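Local atomic coordinates of kinesin-like protein KAR3 (Saccharomyces cerevisiae, PDB entry 1F9V), a protein that probably uses ATP hydrolysis to drive movement along microtubules, as a kinesin-related motor whose motor domain holds ADP and magnesium here. Residues Y8-P13 / V67-E72; T99-M102 / G108-P111; I26-F31 / D57-Q62; Y91-S96 / I325-N330. The protein carries 2 engineered substitutions. All blocks are in the same frame, centred on the assembly; numbering follows the deposited sequence.

Contact 1. Residues Y8-P13 / V67-E72; sequences YCRIRP and VDVFKE. With ADP (adenosine-5'-diphosphate), chain C; ADP (adenosine-5'-diphosphate), chain D.
The guanidinium of Arg-10 lies flat between two unlike groups, Val-69 on one face and the amino nitrogen of an adenine on the other, where strand 4-11 of the kinesin motor's central sheet, paired with 58-60 and 311-318, meets helix 66-77. Methyl CG2 of Val-69 sits centrally over the plane, 3.7 Å from Arg-10 CZ, and the two side chains cross at about a right angle. On the opposite face the adenine N6 of the active-site ADP stands off centre, 3.2 Å from Arg-10 NH2. An extended chain, with CG anti to the backbone N (chi1 178°), carries the group out from the strand to this position, and Asn-66, Asp-64 and Thr-101 fix its rotation by hydrogen bonds. Pro-13 adds to the base contact, its CD 3.4 Å from adenine C6, while Arg-12 runs alongside the base and ribose with its CB and CD.

Two residues earlier along the strand, Tyr-8 crosses Glu-72 nearly perpendicularly, and the phenol OH stops 3.9 Å from Glu-72 CB. A second ADP lies beside this pair in a separate pocket that includes Asn-4 and Thr-312. Its ribose O2' donates a hydrogen bond to the backbone carbonyl O of Glu-72 at 3.0 Å.

Contact 2. Residues T99-M102 / G108-P111; sequences TFTM and GIIP. With MG (magnesium ion), chain B; ADP (adenosine-5'-diphosphate), chain C.
The beta-phosphate oxygen O2B of ADP is gripped twice at the start of the P-loop helix: it binds magnesium at 2.2 Å and accepts a hydrogen bond from Thr-99 N at 2.9 Å. The metal is six-coordinate, with Thr-99 OG1 and four waters completing the shell, the octahedral pattern familiar from P-loop NTPases; Thr-99 OG1 is also hydrogen-bonded to Asp-244. One residue on, Phe-100 N reaches the alpha-phosphate oxygen O1A, and the phenyl ring lies with one face over the adenine, its CD1 3.4 Å from C6 in an offset arrangement. CG stands anti to the backbone N (chi1 -176°), which lays the ring against the base. An alanine here would keep the backbone bond to the phosphate but would probably leave this side of the adenine without its aromatic cover.

At the other end of the segment, carbonyls of helix 98-103 meet the first amides of helix 109-124, with Gly-108 as N-cap. Ile-109 N donates to Thr-101 O at 2.8 Å, in the carbonyl plane, and Ile-110 N to Met-102 O at 3.0 Å. The Ile-109 side chain runs beside that of Thr-101, and its CD1 also lies 4.0 Å from Met-102 SD.

Contact 3. Residues I26-F31 / D57-Q62; sequences INVNEF and DKIFDQ
Val-28 and Ile-59 meet through their methyl branches, CG1 of the valine 3.6 Å from CG2 of the isoleucine, where the small three-stranded antiparallel sheet of the kinesin motor domain packs on strand 58-60 of its central sheet. The two side chains run antiparallel and overlap along their flanks. Val-28 CG2 also comes within 3.9 Å of Ile-59 CG2, so the isoleucine methyl is touched by both branches of the valine.

Farther along, the Phe-31 ring presents a face to Lys-58 and an edge to the backbone. The ammonium NZ of Lys-58 stands over the face in a cation-pi contact, 4.3 Å from the ring centroid and 19° off the normal. The lysine chain doubles over, with a nearly eclipsed chi3 of -11°, and this brings CE to 3.7 Å from Phe-31 CD2. With a leucine in place of Phe-31, the lysine ammonium would probably lose its aromatic partner and be freer to swing away.

The second shell secures both sides. Ile-11 of strand 4-11 packs on Val-28, and Met-40 of strand 38-44 packs on Ile-59. Gln-38 touches Val-28 and Phe-31, and its OE1 accepts a hydrogen bond from Ile-59 N. Lys-58 NZ has a further partner in Glu-72, a long and weak ion pair, while the Asp-57 carboxylate is tied to Arg-342 and Val-7. The backbone carbonyl of Asp-57 points in a different direction, and its O lies near the ring plane, 3.2 Å from Phe-31 CE2.

Contact 4. Residues Y91-S96 / I325-N330; sequences YGQTGS and INETLN. With ADP (adenosine-5'-diphosphate), chain C.
Gln-93 takes the first torsion that tucks CG between its backbone N and carbonyl carbon (chi1 71°), and from there its chain runs extended toward helix 325-338. The Glu-327 CB already faces the glutamine from the helix backbone; CG lies anti to the carbonyl carbon (chi1 -84°), and a bend at chi2 takes the carboxylate off to Arg-250 N. The amide therefore meets methylene rather than charge: Gln-93 NE2 lies 3.5 Å from Glu-327 CB. Polar contact comes through a water that accepts from Gln-93 NE2 at 2.6 Å and donates to Thr-328 OG1 at 2.8 Å, bridging loop and helix.

Behind the side chain, the carbonyl of Gln-93 is held by two donors from one residue. Ser-96 OG gives a 2.7 Å bond to Gln-93 O, in the carbonyl plane and on a lone pair, and Ser-96 N reaches the same oxygen at 3.0 Å. The backbone bond closes a type II turn from Gln-93 to Ser-96, whose third residue, Gly-95, has a positive phi that favours glycine. Its amide N points at the beta-phosphate, with a nearly straight 2.7 Å bond to ADP O3B (170° at the hydrogen). A phosphate cradled by backbone amides between strand and helix is the hallmark of the Walker A P-loop.

Contacts 1, 2 and 4 gather round the same ADP: contact 1 supplies residues beside the base, contact 2 the metal, phosphate and opposing aromatic face, and contact 4 the phosphate-binding turn. Segment 99-102 of contact 2 follows segment 91-96 of contact 4 closely in sequence, whereas Arg-10 ties contact 1 to contact 2 through Thr-101, and Arg-12 ties it to contact 4 through Gly-95. These three are buried. Contact 3 is only partly buried and lies away from the magnesium site, yet the pairing of strands 4-11 and 58-60 joins it to contact 1. Its chemistry is methyl packing and cation-pi, against a guanidinium layered between methyl and base in contact 1, backbone bonding in contact 2 and a water bridge in contact 4.

Contact 1. Residues Y8-P13 / V67-E72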
# COMPACT_ATOMS: atom_id res chain seq x y z
N TYR A 8 -6.36 -6.02 3.55
CA TYR A 8 -5.85 -6.61 4.78
C TYR A 8 -5.82 -5.52 5.84
O TYR A 8 -5.55 -4.35 5.54
CB TYR A 8 -4.40 -7.11 4.64
CG TYR A 8 -4.18 -8.29 3.73
CD1 TYR A 8 -5.24 -9.03 3.20
CD2 TYR A 8 -2.88 -8.67 3.39
CE1 TYR A 8 -5.01 -10.13 2.37
CE2 TYR A 8 -2.64 -9.76 2.57
CZ TYR A 8 -3.70 -10.48 2.05
OH TYR A 8 -3.44 -11.55 1.23
N CYS A 9 -6.10 -5.89 7.08
CA CYS A 9 -6.04 -4.94 8.18
C CYS A 9 -4.93 -5.44 9.10
O CYS A 9 -4.76 -6.65 9.26
CB CYS A 9 -7.36 -4.89 8.94
SG CYS A 9 -7.30 -3.92 10.48
N ARG A 10 -4.15 -4.53 9.67
CA ARG A 10 -3.10 -4.94 10.60
C ARG A 10 -3.10 -4.08 11.85
O ARG A 10 -2.97 -2.86 11.78
CB ARG A 10 -1.72 -4.86 9.96
CG ARG A 10 -0.62 -5.26 10.95
CD ARG A 10 0.79 -4.98 10.44
NE ARG A 10 1.77 -5.77 11.18
CZ ARG A 10 3.04 -5.90 10.83
NH1 ARG A 10 3.50 -5.28 9.74
NH2 ARG A 10 3.86 -6.66 11.55
N ILE A 11 -3.25 -4.74 12.99
CA ILE A 11 -3.23 -4.05 14.27
C ILE A 11 -1.80 -4.16 14.79
O ILE A 11 -1.29 -5.27 14.98
CB ILE A 11 -4.18 -4.71 15.30
CG1 ILE A 11 -5.61 -4.76 14.75
CG2 ILE A 11 -4.14 -3.94 16.63
CD1 ILE A 11 -6.50 -5.79 15.41
N ARG A 12 -1.14 -3.03 15.00
CA ARG A 12 0.23 -3.07 15.51
C ARG A 12 0.20 -3.28 17.02
O ARG A 12 -0.82 -3.07 17.66
CB ARG A 12 0.95 -1.76 15.20
CG ARG A 12 0.39 -0.55 15.94
CD ARG A 12 1.45 0.54 16.12
NE ARG A 12 0.89 1.83 16.54
CZ ARG A 12 0.51 2.12 17.78
NH1 ARG A 12 0.63 1.20 18.74
NH2 ARG A 12 0.03 3.32 18.07
N PRO A 13 1.32 -3.76 17.59
CA PRO A 13 1.37 -3.95 19.04
C PRO A 13 1.23 -2.59 19.72
O PRO A 13 1.59 -1.55 19.15
CB PRO A 13 2.75 -4.56 19.29
CG PRO A 13 3.17 -5.13 17.96
CD PRO A 13 2.55 -4.23 16.92
N VAL A 67 7.44 -10.86 9.24
CA VAL A 67 7.66 -12.13 8.54
C VAL A 67 6.31 -12.85 8.34
O VAL A 67 6.06 -13.42 7.27
CB VAL A 67 8.64 -13.04 9.34
CG1 VAL A 67 8.55 -14.47 8.86
CG2 VAL A 67 10.07 -12.52 9.17
N ASP A 68 5.45 -12.82 9.35
CA ASP A 68 4.13 -13.45 9.25
C ASP A 68 3.29 -12.77 8.16
O ASP A 68 2.59 -13.43 7.41
CB ASP A 68 3.38 -13.35 10.59
CG ASP A 68 4.07 -14.09 11.71
OD1 ASP A 68 4.74 -15.11 11.42
OD2 ASP A 68 3.95 -13.66 12.88
N VAL A 69 3.37 -11.45 8.10
CA VAL A 69 2.62 -10.69 7.11
C VAL A 69 3.07 -11.06 5.70
O VAL A 69 2.25 -11.29 4.82
CB VAL A 69 2.80 -9.16 7.32
CG1 VAL A 69 2.28 -8.39 6.09
CG2 VAL A 69 2.07 -8.72 8.59
N PHE A 70 4.37 -11.14 5.49
CA PHE A 70 4.85 -11.46 4.16
C PHE A 70 4.50 -12.86 3.69
O PHE A 70 4.56 -13.15 2.49
CB PHE A 70 6.35 -11.23 4.04
CG PHE A 70 6.82 -11.10 2.62
CD1 PHE A 70 6.54 -9.94 1.89
CD2 PHE A 70 7.47 -12.15 1.99
CE1 PHE A 70 6.90 -9.84 0.55
CE2 PHE A 70 7.84 -12.05 0.65
CZ PHE A 70 7.55 -10.89 -0.07
N LYS A 71 4.11 -13.74 4.61
CA LYS A 71 3.74 -15.09 4.21
C LYS A 71 2.55 -14.99 3.27
O LYS A 71 2.36 -15.83 2.39
CB LYS A 71 3.37 -15.94 5.43
CG LYS A 71 4.58 -16.42 6.23
CD LYS A 71 4.19 -17.53 7.19
CE LYS A 71 5.30 -17.79 8.19
NZ LYS A 71 5.00 -17.18 9.52
N GLU A 72 1.74 -13.96 3.45
CA GLU A 72 0.58 -13.76 2.59
C GLU A 72 0.98 -12.91 1.38
O GLU A 72 0.67 -13.25 0.24
CB GLU A 72 -0.54 -13.06 3.37
CG GLU A 72 -0.92 -13.75 4.68
CD GLU A 72 -1.25 -15.22 4.49
OE1 GLU A 72 -0.76 -16.04 5.30
OE2 GLU A 72 -1.98 -15.56 3.54
PB ADP C . 3.30 5.37 10.57
O1B ADP C . 1.95 4.82 10.25
O2B ADP C . 4.30 5.14 9.33
O3B ADP C . 3.22 6.80 10.96
PA ADP C . 5.38 3.92 11.95
O1A ADP C . 5.53 2.71 11.14
O2A ADP C . 6.42 4.88 11.57
O3A ADP C . 3.95 4.54 11.74
O5' ADP C . 5.57 3.60 13.48
C5' ADP C . 4.67 3.84 14.57
C4' ADP C . 5.42 3.29 15.81
O4' ADP C . 4.92 1.97 16.04
C3' ADP C . 6.94 3.11 15.59
O3' ADP C . 7.70 3.39 16.77
C2' ADP C . 7.10 1.66 15.17
O2' ADP C . 8.42 1.14 15.41
C1' ADP C . 5.96 0.97 15.91
N9 ADP C . 5.38 -0.17 15.15
C8 ADP C . 4.50 -0.04 14.14
N7 ADP C . 4.15 -1.24 13.70
C5 ADP C . 4.78 -2.14 14.41
C6 ADP C . 4.81 -3.53 14.43
N6 ADP C . 4.06 -4.22 13.57
N1 ADP C . 5.60 -4.18 15.33
C2 ADP C . 6.36 -3.52 16.22
N3 ADP C . 6.34 -2.17 16.22
C4 ADP C . 5.58 -1.46 15.35
PB ADP D . -6.84 -17.34 -4.45
O1B ADP D . -8.21 -17.60 -4.97
O2B ADP D . -6.70 -15.82 -3.88
O3B ADP D . -6.47 -18.34 -3.40
PA ADP D . -5.13 -16.31 -6.54
O1A ADP D . -4.84 -16.90 -7.86
O2A ADP D . -6.06 -15.17 -6.65
O3A ADP D . -5.80 -17.40 -5.62
O5' ADP D . -3.78 -15.94 -5.75
C5' ADP D . -3.43 -16.69 -4.58
C4' ADP D . -2.65 -15.86 -3.56
O4' ADP D . -1.94 -14.73 -4.13
C3' ADP D . -3.52 -15.33 -2.44
O3' ADP D . -3.69 -16.26 -1.36
C2' ADP D . -2.85 -14.04 -2.02
O2' ADP D . -1.91 -14.23 -0.96
C1' ADP D . -2.24 -13.54 -3.33
N9 ADP D . -3.12 -12.51 -4.02
C8 ADP D . -3.78 -12.66 -5.19
N7 ADP D . -4.43 -11.51 -5.47
C5 ADP D . -4.19 -10.64 -4.52
C6 ADP D . -4.54 -9.30 -4.24
N6 ADP D . -5.34 -8.61 -5.09
N1 ADP D . -4.08 -8.69 -3.10
C2 ADP D . -3.28 -9.33 -2.22
N3 ADP D . -2.93 -10.60 -2.48
C4 ADP D . -3.34 -11.28 -3.58

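Contact 2. Residues T99-M102 / G108-P111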
# COMPACT_ATOMS: atom_id res chain seq x y z
N THR A 99 4.90 2.75 7.77
CA THR A 99 6.32 2.67 7.43
C THR A 99 6.99 1.42 7.99
O THR A 99 7.82 0.81 7.32
CB THR A 99 7.06 3.90 7.92
OG1 THR A 99 6.48 5.04 7.29
CG2 THR A 99 8.54 3.83 7.55
N PHE A 100 6.64 1.04 9.21
CA PHE A 100 7.22 -0.16 9.80
C PHE A 100 6.85 -1.35 8.92
O PHE A 100 7.67 -2.22 8.63
CB PHE A 100 6.67 -0.41 11.22
CG PHE A 100 7.30 -1.58 11.91
CD1 PHE A 100 6.80 -2.87 11.71
CD2 PHE A 100 8.39 -1.41 12.76
CE1 PHE A 100 7.39 -3.98 12.34
CE2 PHE A 100 8.98 -2.51 13.39
CZ PHE A 100 8.48 -3.79 13.18
N THR A 101 5.60 -1.37 8.48
CA THR A 101 5.10 -2.44 7.64
C THR A 101 5.79 -2.48 6.29
O THR A 101 6.18 -3.54 5.81
CB THR A 101 3.58 -2.29 7.43
OG1 THR A 101 2.91 -2.57 8.66
CG2 THR A 101 3.08 -3.25 6.35
N MET A 102 5.95 -1.31 5.67
CA MET A 102 6.56 -1.24 4.35
C MET A 102 8.08 -1.15 4.30
O MET A 102 8.71 -1.71 3.39
CB MET A 102 5.99 -0.04 3.57
CG MET A 102 4.48 0.00 3.47
SD MET A 102 3.82 -1.37 2.52
CE MET A 102 4.47 -0.99 0.90
N GLY A 108 10.43 -5.26 6.30
CA GLY A 108 9.36 -4.59 5.59
C GLY A 108 8.92 -5.25 4.30
O GLY A 108 9.62 -6.07 3.73
N ILE A 109 7.73 -4.88 3.84
CA ILE A 109 7.22 -5.44 2.61
C ILE A 109 8.16 -5.12 1.43
O ILE A 109 8.33 -5.95 0.54
CB ILE A 109 5.79 -4.92 2.32
CG1 ILE A 109 4.79 -5.67 3.22
CG2 ILE A 109 5.44 -5.11 0.84
CD1 ILE A 109 3.34 -5.27 3.03
N ILE A 110 8.78 -3.95 1.44
CA ILE A 110 9.68 -3.61 0.34
C ILE A 110 10.95 -4.49 0.34
O ILE A 110 11.23 -5.15 -0.65
CB ILE A 110 10.04 -2.09 0.36
CG1 ILE A 110 8.80 -1.29 -0.08
CG2 ILE A 110 11.20 -1.80 -0.60
CD1 ILE A 110 8.85 0.19 0.26
N PRO A 111 11.73 -4.50 1.44
CA PRO A 111 12.92 -5.36 1.41
C PRO A 111 12.56 -6.84 1.20
O PRO A 111 13.26 -7.56 0.50
CB PRO A 111 13.60 -5.12 2.76
CG PRO A 111 12.61 -4.41 3.59
CD PRO A 111 11.63 -3.73 2.69
MG MG B . 5.50 6.70 8.33
PB ADP C . 3.30 5.37 10.57
O1B ADP C . 1.95 4.82 10.25
O2B ADP C . 4.30 5.14 9.33
O3B ADP C . 3.22 6.80 10.96
PA ADP C . 5.38 3.92 11.95
O1A ADP C . 5.53 2.71 11.14
O2A ADP C . 6.42 4.88 11.57
O3A ADP C . 3.95 4.54 11.74
O5' ADP C . 5.57 3.60 13.48
C5' ADP C . 4.67 3.84 14.57
C4' ADP C . 5.42 3.29 15.81
O4' ADP C . 4.92 1.97 16.04
C3' ADP C . 6.94 3.11 15.59
O3' ADP C . 7.70 3.39 16.77
C2' ADP C . 7.10 1.66 15.17
O2' ADP C . 8.42 1.14 15.41
C1' ADP C . 5.96 0.97 15.91
N9 ADP C . 5.38 -0.17 15.15
C8 ADP C . 4.50 -0.04 14.14
N7 ADP C . 4.15 -1.24 13.70
C5 ADP C . 4.78 -2.14 14.41
C6 ADP C . 4.81 -3.53 14.43
N6 ADP C . 4.06 -4.22 13.57
N1 ADP C . 5.60 -4.18 15.33
C2 ADP C . 6.36 -3.52 16.22
N3 ADP C . 6.34 -2.17 16.22
C4 ADP C . 5.58 -1.46 15.35
O HOH W 1 4.07 6.63 6.64
O HOH W 2 7.02 6.63 9.90
O HOH W 3 4.31 8.38 9.30
O HOH W 4 6.91 8.10 7.36

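Contact 3. Residues I26-F31 / D57-Q62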
# COMPACT_ATOMS: atom_id res chain seq x y z
N ILE A 26 -11.16 -4.04 20.72
CA ILE A 26 -10.98 -4.45 19.34
C ILE A 26 -10.81 -5.95 19.43
O ILE A 26 -9.83 -6.44 20.01
CB ILE A 26 -9.73 -3.82 18.71
CG1 ILE A 26 -9.96 -2.32 18.50
CG2 ILE A 26 -9.44 -4.48 17.37
CD1 ILE A 26 -8.71 -1.54 18.13
N ASN A 27 -11.76 -6.69 18.90
CA ASN A 27 -11.70 -8.14 18.93
C ASN A 27 -11.59 -8.71 17.52
O ASN A 27 -12.45 -8.48 16.68
CB ASN A 27 -12.96 -8.70 19.61
CG ASN A 27 -13.06 -10.21 19.48
OD1 ASN A 27 -12.11 -10.93 19.76
ND2 ASN A 27 -14.22 -10.69 19.05
N VAL A 28 -10.53 -9.47 17.28
CA VAL A 28 -10.32 -10.08 15.98
C VAL A 28 -10.66 -11.56 16.03
O VAL A 28 -10.13 -12.29 16.88
CB VAL A 28 -8.86 -9.93 15.51
CG1 VAL A 28 -8.67 -10.61 14.16
CG2 VAL A 28 -8.48 -8.45 15.43
N ASN A 29 -11.52 -12.01 15.14
CA ASN A 29 -11.89 -13.41 15.10
C ASN A 29 -10.91 -14.20 14.25
O ASN A 29 -10.15 -13.63 13.47
CB ASN A 29 -13.30 -13.57 14.53
CG ASN A 29 -14.34 -12.87 15.39
OD1 ASN A 29 -14.44 -13.13 16.59
ND2 ASN A 29 -15.11 -11.97 14.77
N GLU A 30 -10.91 -15.51 14.42
CA GLU A 30 -10.02 -16.37 13.66
C GLU A 30 -10.48 -16.41 12.21
O GLU A 30 -11.68 -16.34 11.93
CB GLU A 30 -10.02 -17.79 14.27
CG GLU A 30 -11.26 -18.10 15.13
CD GLU A 30 -11.22 -17.48 16.53
OE1 GLU A 30 -12.17 -16.74 16.88
OE2 GLU A 30 -10.25 -17.74 17.29
N PHE A 31 -9.53 -16.49 11.28
CA PHE A 31 -9.85 -16.53 9.85
C PHE A 31 -10.83 -17.68 9.59
O PHE A 31 -10.64 -18.79 10.08
CB PHE A 31 -8.58 -16.74 9.03
CG PHE A 31 -8.82 -16.76 7.54
CD1 PHE A 31 -8.96 -17.96 6.86
CD2 PHE A 31 -8.90 -15.57 6.83
CE1 PHE A 31 -9.18 -17.98 5.49
CE2 PHE A 31 -9.12 -15.58 5.45
CZ PHE A 31 -9.26 -16.78 4.78
N ASP A 57 -10.09 -9.58 3.85
CA ASP A 57 -9.50 -10.81 3.34
C ASP A 57 -8.59 -11.44 4.39
O ASP A 57 -8.42 -12.65 4.43
CB ASP A 57 -8.74 -10.52 2.04
CG ASP A 57 -9.67 -10.09 0.92
OD1 ASP A 57 -10.37 -10.96 0.36
OD2 ASP A 57 -9.72 -8.89 0.61
N LYS A 58 -8.02 -10.59 5.24
CA LYS A 58 -7.14 -11.06 6.30
C LYS A 58 -6.95 -9.97 7.33
O LYS A 58 -6.90 -8.79 7.00
CB LYS A 58 -5.78 -11.47 5.72
CG LYS A 58 -4.79 -11.98 6.76
CD LYS A 58 -4.58 -13.50 6.71
CE LYS A 58 -5.59 -14.22 5.82
NZ LYS A 58 -5.04 -15.50 5.27
N ILE A 59 -6.86 -10.37 8.59
CA ILE A 59 -6.64 -9.41 9.65
C ILE A 59 -5.45 -9.89 10.46
O ILE A 59 -5.47 -10.99 10.99
CB ILE A 59 -7.87 -9.26 10.58
CG1 ILE A 59 -9.09 -8.80 9.76
CG2 ILE A 59 -7.58 -8.22 11.66
CD1 ILE A 59 -10.37 -8.71 10.55
N PHE A 60 -4.41 -9.07 10.50
CA PHE A 60 -3.21 -9.39 11.25
C PHE A 60 -3.32 -8.72 12.61
O PHE A 60 -3.67 -7.54 12.69
CB PHE A 60 -1.97 -8.86 10.52
CG PHE A 60 -1.75 -9.47 9.17
CD1 PHE A 60 -1.22 -10.76 9.05
CD2 PHE A 60 -2.06 -8.77 8.01
CE1 PHE A 60 -1.01 -11.34 7.80
CE2 PHE A 60 -1.86 -9.34 6.75
CZ PHE A 60 -1.33 -10.62 6.64
N ASP A 61 -3.04 -9.47 13.67
CA ASP A 61 -3.13 -8.89 15.00
C ASP A 61 -1.75 -8.56 15.57
O ASP A 61 -0.75 -8.66 14.86
CB ASP A 61 -3.92 -9.81 15.95
CG ASP A 61 -3.22 -11.14 16.21
OD1 ASP A 61 -1.98 -11.21 16.08
OD2 ASP A 61 -3.93 -12.10 16.56
N GLN A 62 -1.71 -8.15 16.83
CA GLN A 62 -0.46 -7.76 17.46
C GLN A 62 0.61 -8.85 17.50
O GLN A 62 1.79 -8.54 17.65
CB GLN A 62 -0.73 -7.25 18.88
CG GLN A 62 -1.56 -5.98 18.91
CD GLN A 62 -3.01 -6.23 19.26
OE1 GLN A 62 -3.70 -7.01 18.59
NE2 GLN A 62 -3.48 -5.59 20.33

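Contact 4. Residues Y91-S96 / I325-N330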
# COMPACT_ATOMS: atom_id res chain seq x y z
N TYR A 91 -2.19 2.18 4.32
CA TYR A 91 -3.09 3.27 4.70
C TYR A 91 -3.33 3.28 6.20
O TYR A 91 -3.44 2.22 6.82
CB TYR A 91 -4.43 3.08 3.98
CG TYR A 91 -5.50 4.10 4.28
CD1 TYR A 91 -5.79 5.13 3.38
CD2 TYR A 91 -6.24 4.05 5.47
CE1 TYR A 91 -6.77 6.08 3.65
CE2 TYR A 91 -7.23 5.01 5.76
CZ TYR A 91 -7.48 6.01 4.84
OH TYR A 91 -8.44 6.97 5.09
N GLY A 92 -3.43 4.47 6.78
CA GLY A 92 -3.69 4.58 8.21
C GLY A 92 -3.19 5.88 8.79
O GLY A 92 -2.44 6.61 8.14
N GLN A 93 -3.60 6.19 10.01
CA GLN A 93 -3.18 7.43 10.64
C GLN A 93 -1.70 7.40 10.96
O GLN A 93 -1.09 6.33 11.06
CB GLN A 93 -3.96 7.67 11.93
CG GLN A 93 -3.59 6.72 13.06
CD GLN A 93 -4.27 7.06 14.37
OE1 GLN A 93 -4.18 8.19 14.86
NE2 GLN A 93 -4.97 6.09 14.94
N THR A 94 -1.11 8.58 11.11
CA THR A 94 0.30 8.67 11.46
C THR A 94 0.44 7.97 12.82
O THR A 94 -0.34 8.21 13.74
CB THR A 94 0.74 10.15 11.56
OG1 THR A 94 0.67 10.74 10.25
CG2 THR A 94 2.15 10.28 12.09
N GLY A 95 1.41 7.07 12.92
CA GLY A 95 1.63 6.32 14.15
C GLY A 95 0.99 4.94 14.14
O GLY A 95 1.17 4.17 15.08
N SER A 96 0.26 4.59 13.08
CA SER A 96 -0.39 3.29 13.03
C SER A 96 0.51 2.13 12.59
O SER A 96 0.19 0.97 12.85
CB SER A 96 -1.63 3.36 12.14
OG SER A 96 -1.31 3.66 10.80
N ILE A 325 -8.96 5.26 18.98
CA ILE A 325 -10.16 4.57 18.52
C ILE A 325 -11.01 5.27 17.46
O ILE A 325 -11.58 4.63 16.58
CB ILE A 325 -11.06 4.19 19.72
CG1 ILE A 325 -12.02 3.08 19.31
CG2 ILE A 325 -11.79 5.40 20.25
CD1 ILE A 325 -11.32 1.79 18.93
N ASN A 326 -11.09 6.59 17.52
CA ASN A 326 -11.90 7.30 16.53
C ASN A 326 -11.25 7.25 15.16
O ASN A 326 -11.94 7.04 14.15
CB ASN A 326 -12.12 8.74 16.98
CG ASN A 326 -13.09 8.83 18.15
OD1 ASN A 326 -14.00 8.01 18.28
ND2 ASN A 326 -12.89 9.82 19.00
N GLU A 327 -9.93 7.42 15.10
CA GLU A 327 -9.24 7.37 13.82
C GLU A 327 -9.21 5.94 13.32
O GLU A 327 -9.23 5.69 12.12
CB GLU A 327 -7.81 7.90 13.97
CG GLU A 327 -7.69 9.41 13.89
CD GLU A 327 -8.29 10.01 12.62
OE1 GLU A 327 -8.56 9.27 11.64
OE2 GLU A 327 -8.49 11.23 12.60
N THR A 328 -9.16 4.99 14.25
CA THR A 328 -9.16 3.58 13.89
C THR A 328 -10.47 3.26 13.19
O THR A 328 -10.50 2.58 12.17
CB THR A 328 -9.00 2.68 15.12
OG1 THR A 328 -7.64 2.73 15.57
CG2 THR A 328 -9.36 1.24 14.78
N LEU A 329 -11.58 3.76 13.74
CA LEU A 329 -12.88 3.52 13.13
C LEU A 329 -12.93 4.19 11.75
O LEU A 329 -13.54 3.67 10.82
CB LEU A 329 -13.99 4.04 14.04
CG LEU A 329 -14.31 3.05 15.19
CD1 LEU A 329 -15.26 3.71 16.18
CD2 LEU A 329 -14.91 1.76 14.64
N ASN A 330 -12.28 5.34 11.62
CA ASN A 330 -12.24 6.04 10.33
C ASN A 330 -11.50 5.16 9.32
O ASN A 330 -11.98 4.96 8.20
CB ASN A 330 -11.52 7.38 10.47
CG ASN A 330 -12.40 8.46 11.09
OD1 ASN A 330 -13.63 8.35 11.11
ND2 ASN A 330 -11.77 9.51 11.60
PB ADP C . 3.30 5.37 10.57
O1B ADP C . 1.95 4.82 10.25
O2B ADP C . 4.30 5.14 9.33
O3B ADP C . 3.22 6.80 10.96
PA ADP C . 5.38 3.92 11.95
O1A ADP C . 5.53 2.71 11.14
O2A ADP C . 6.42 4.88 11.57
O3A ADP C . 3.95 4.54 11.74
O5' ADP C . 5.57 3.60 13.48
C5' ADP C . 4.67 3.84 14.57
C4' ADP C . 5.42 3.29 15.81
O4' ADP C . 4.92 1.97 16.04
C3' ADP C . 6.94 3.11 15.59
O3' ADP C . 7.70 3.39 16.77
C2' ADP C . 7.10 1.66 15.17
O2' ADP C . 8.42 1.14 15.41
C1' ADP C . 5.96 0.97 15.91
N9 ADP C . 5.38 -0.17 15.15
C8 ADP C . 4.50 -0.04 14.14
N7 ADP C . 4.15 -1.24 13.70
C5 ADP C . 4.78 -2.14 14.41
C6 ADP C . 4.81 -3.53 14.43
N6 ADP C . 4.06 -4.22 13.57
N1 ADP C . 5.60 -4.18 15.33
C2 ADP C . 6.36 -3.52 16.22
N3 ADP C . 6.34 -2.17 16.22
C4 ADP C . 5.58 -1.46 15.35
O HOH W 5 -5.47 3.73 14.04